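Local coordinates for B12-binding domain-containing protein (Kitasatospora setae, PDB 6WTE), which binds cobalamin and a [4Fe-4S] cluster and probably acts as a radical SAM superfamily methyltransferase that works by a non-radical mechanism, at residues 448-453 against 457-462. Numbering follows the deposited sequence.
Sequences KPLRMC and AEYERQ
Glu-458 and Lys-448 form a salt bridge, NZ lying 2.8 Å from OE2 on its syn side but 28° out of the carboxylate plane. The glutamate is fully extended, CG anti to the backbone N (chi1 180°), and this carries the carboxylate past Cys-453 to the lysine; its other oxygen, OE1, accepts a hydrogen bond from the backbone N of Ala-454. Next along the helix, the ring of Tyr-459 lies against the loop. Leu-450 CB sits over one face in a CH-pi contact, 3.8 Å from the ring centroid, while Leu-450 CD1 packs on Tyr-459 CB. Cys-453 SG comes to the ring's edge and touches Tyr-459 CB at 3.7 Å. The phenol OH bonds to Pro-415 O, and a water weakly bonded to it also accepts from Leu-450 N. Three residues further on, the amide of Gln-462 pairs with both backbone polar atoms of Lys-448: OE1 accepts from N at 2.8 Å, and NE2 donates almost straight (173°) to a lone pair of O. Gln-462 NE2 also donates to Tyr-459 O, at 3.1 Å. A leucine in place of Gln-462 would probably leave the N and O of Lys-448 without these mates and loosen the loop from the helix. The loop 448-453, with its 3-10 turn at 450-452, folds back onto helix 456-461 and Gln-462, a local loop-helix packing within the radical SAM core, away from the cofactors.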
ATOM      1  N   LYS A 448       6.323  13.338 -20.261  1.00 15.28           N
ATOM      2  CA  LYS A 448       5.816  14.692 -20.367  1.00 15.20           C
ATOM      3  C   LYS A 448       5.422  15.196 -18.986  1.00 14.59           C
ATOM      4  O   LYS A 448       4.693  14.501 -18.264  1.00 13.60           O
ATOM      5  CB  LYS A 448       4.593  14.751 -21.316  1.00 14.83           C
ATOM      6  CG  LYS A 448       4.907  14.304 -22.742  1.00 18.08           C
ATOM      7  CD  LYS A 448       3.653  14.095 -23.590  1.00 25.08           C
ATOM      8  CE  LYS A 448       2.914  15.391 -23.847  1.00 20.63           C
ATOM      9  NZ  LYS A 448       1.868  15.222 -24.914  1.00 20.57           N
ATOM     10  N   PRO A 449       5.884  16.376 -18.575  1.00 15.38           N
ATOM     11  CA  PRO A 449       5.363  16.987 -17.349  1.00 15.38           C
ATOM     12  C   PRO A 449       3.874  17.259 -17.483  1.00 15.36           C
ATOM     13  O   PRO A 449       3.347  17.431 -18.585  1.00 15.57           O
ATOM     14  CB  PRO A 449       6.157  18.295 -17.233  1.00 19.03           C
ATOM     15  CG  PRO A 449       7.367  18.084 -18.074  1.00 20.97           C
ATOM     16  CD  PRO A 449       6.940  17.191 -19.193  1.00 13.75           C
ATOM     17  N   LEU A 450       3.207  17.329 -16.326  1.00 14.47           N
ATOM     18  CA  LEU A 450       1.753  17.481 -16.291  1.00 15.82           C
ATOM     19  C   LEU A 450       1.273  18.665 -17.124  1.00 16.77           C
ATOM     20  O   LEU A 450       0.264  18.563 -17.833  1.00 16.20           O
ATOM     21  CB  LEU A 450       1.284  17.630 -14.844  1.00 15.93           C
ATOM     22  CG  LEU A 450      -0.174  18.058 -14.657  1.00 16.74           C
ATOM     23  CD1 LEU A 450      -1.143  17.001 -15.175  1.00 13.72           C
ATOM     24  CD2 LEU A 450      -0.456  18.369 -13.201  1.00 23.01           C
ATOM     25  N   ARG A 451       1.979  19.798 -17.058  1.00 18.58           N
ATOM     26  CA  ARG A 451       1.524  20.982 -17.782  1.00 18.04           C
ATOM     27  C   ARG A 451       1.593  20.803 -19.293  1.00 18.75           C
ATOM     28  O   ARG A 451       0.987  21.590 -20.027  1.00 18.72           O
ATOM     29  CB  ARG A 451       2.346  22.204 -17.374  1.00 21.09           C
ATOM     30  CG  ARG A 451       3.802  22.132 -17.786  1.00 21.93           C
ATOM     31  CD  ARG A 451       4.590  23.304 -17.228  1.00 21.33           C
ATOM     32  NE  ARG A 451       5.982  23.256 -17.651  1.00 29.56           N
ATOM     33  CZ  ARG A 451       6.895  22.457 -17.105  1.00 24.32           C
ATOM     34  NH1 ARG A 451       6.558  21.642 -16.114  1.00 26.48           N
ATOM     35  NH2 ARG A 451       8.143  22.473 -17.550  1.00 25.50           N
ATOM     36  N   MET A 452       2.322  19.805 -19.773  1.00 17.51           N
ATOM     37  CA  MET A 452       2.382  19.514 -21.197  1.00 17.95           C
ATOM     38  C   MET A 452       1.383  18.453 -21.625  1.00 16.50           C
ATOM     39  O   MET A 452       1.329  18.125 -22.815  1.00 19.68           O
ATOM     40  CB  MET A 452       3.788  19.061 -21.587  1.00 15.93           C
ATOM     41  CG  MET A 452       4.860  20.101 -21.380  1.00 18.83           C
ATOM     42  SD  MET A 452       6.414  19.488 -22.042  1.00 20.66           S
ATOM     43  CE  MET A 452       7.549  20.733 -21.432  1.00 24.70           C
ATOM     44  N   CYS A 453       0.607  17.901 -20.694  1.00 14.21           N
ATOM     45  CA  CYS A 453      -0.359  16.868 -21.025  1.00 15.93           C
ATOM     46  C   CYS A 453      -1.736  17.482 -21.230  1.00 18.33           C
ATOM     47  O   CYS A 453      -2.095  18.478 -20.597  1.00 16.91           O
ATOM     48  CB  CYS A 453      -0.417  15.806 -19.930  1.00 16.46           C
ATOM     49  SG  CYS A 453       1.147  14.925 -19.737  1.00 16.71           S
ATOM     50  N   ALA A 457      -5.383  12.084 -17.203  1.00 11.11           N
ATOM     51  CA  ALA A 457      -5.216  10.704 -17.643  1.00 12.47           C
ATOM     52  C   ALA A 457      -3.950  10.531 -18.471  1.00 14.72           C
ATOM     53  O   ALA A 457      -3.226   9.544 -18.302  1.00 14.73           O
ATOM     54  CB  ALA A 457      -6.439  10.235 -18.431  1.00 13.00           C
ATOM     55  N   GLU A 458      -3.664  11.474 -19.379  1.00 13.72           N
ATOM     56  CA  GLU A 458      -2.439  11.365 -20.166  1.00 12.89           C
ATOM     57  C   GLU A 458      -1.208  11.426 -19.277  1.00 12.11           C
ATOM     58  O   GLU A 458      -0.269  10.644 -19.456  1.00 13.66           O
ATOM     59  CB  GLU A 458      -2.364  12.464 -21.230  1.00 15.17           C
ATOM     60  CG  GLU A 458      -1.087  12.363 -22.054  1.00 20.23           C
ATOM     61  CD  GLU A 458      -0.937  13.467 -23.085  1.00 21.19           C
ATOM     62  OE1 GLU A 458      -1.772  14.395 -23.105  1.00 21.65           O
ATOM     63  OE2 GLU A 458       0.025  13.395 -23.873  1.00 20.90           O
ATOM     64  N   TYR A 459      -1.191  12.352 -18.317  1.00 11.80           N
ATOM     65  CA  TYR A 459      -0.033  12.475 -17.433  1.00 12.21           C
ATOM     66  C   TYR A 459       0.162  11.217 -16.597  1.00 14.05           C
ATOM     67  O   TYR A 459       1.298  10.808 -16.324  1.00 12.85           O
ATOM     68  CB  TYR A 459      -0.181  13.699 -16.526  1.00 11.29           C
ATOM     69  CG  TYR A 459       0.951  13.800 -15.532  1.00 15.98           C
ATOM     70  CD1 TYR A 459       2.240  14.055 -15.969  1.00 12.27           C
ATOM     71  CD2 TYR A 459       0.741  13.611 -14.164  1.00 11.33           C
ATOM     72  CE1 TYR A 459       3.292  14.136 -15.090  1.00 12.41           C
ATOM     73  CE2 TYR A 459       1.801  13.691 -13.266  1.00 13.43           C
ATOM     74  CZ  TYR A 459       3.072  13.947 -13.739  1.00 13.02           C
ATOM     75  OH  TYR A 459       4.142  14.033 -12.872  1.00 12.71           O
ATOM     76  N   GLU A 460      -0.937  10.582 -16.188  1.00 10.95           N
ATOM     77  CA  GLU A 460      -0.826   9.428 -15.303  1.00 12.13           C
ATOM     78  C   GLU A 460      -0.485   8.160 -16.074  1.00 11.13           C
ATOM     79  O   GLU A 460       0.323   7.348 -15.607  1.00 11.80           O
ATOM     80  CB  GLU A 460      -2.125   9.254 -14.514  1.00 11.14           C
ATOM     81  CG  GLU A 460      -2.419  10.412 -13.574  1.00 10.34           C
ATOM     82  CD  GLU A 460      -3.827  10.375 -13.018  1.00 11.39           C
ATOM     83  OE1 GLU A 460      -4.551   9.396 -13.290  1.00 11.81           O
ATOM     84  OE2 GLU A 460      -4.213  11.326 -12.312  1.00 11.18           O
ATOM     85  N   ARG A 461      -1.077   7.973 -17.255  1.00 13.40           N
ATOM     86  CA  ARG A 461      -0.947   6.684 -17.928  1.00 14.98           C
ATOM     87  C   ARG A 461       0.465   6.447 -18.451  1.00 12.61           C
ATOM     88  O   ARG A 461       0.876   5.292 -18.594  1.00 13.90           O
ATOM     89  CB  ARG A 461      -1.971   6.575 -19.062  1.00 15.28           C
ATOM     90  CG  ARG A 461      -1.666   7.443 -20.276  1.00 15.85           C
ATOM     91  CD  ARG A 461      -2.901   7.605 -21.165  1.00 18.78           C
ATOM     92  NE  ARG A 461      -2.578   8.390 -22.351  1.00 20.01           N
ATOM     93  CZ  ARG A 461      -3.393   9.272 -22.925  1.00 22.42           C
ATOM     94  NH1 ARG A 461      -4.599   9.514 -22.420  1.00 16.34           N
ATOM     95  NH2 ARG A 461      -2.987   9.928 -24.005  1.00 24.45           N
ATOM     96  N   GLN A 462       1.226   7.512 -18.730  1.00 12.83           N
ATOM     97  CA  GLN A 462       2.542   7.346 -19.342  1.00 13.47           C
ATOM     98  C   GLN A 462       3.514   6.614 -18.426  1.00 13.50           C
ATOM     99  O   GLN A 462       4.519   6.076 -18.902  1.00 12.97           O
ATOM    100  CB  GLN A 462       3.128   8.710 -19.727  1.00 13.21           C
ATOM    101  CG  GLN A 462       3.350   9.613 -18.531  1.00 12.71           C
ATOM    102  CD  GLN A 462       3.918  10.977 -18.888  1.00 13.68           C
ATOM    103  OE1 GLN A 462       4.570  11.149 -19.913  1.00 16.05           O
ATOM    104  NE2 GLN A 462       3.680  11.954 -18.017  1.00 13.64           N
TER
HETATM  105  O   HOH W   1       4.801  16.757 -13.862  1.00 21.09           O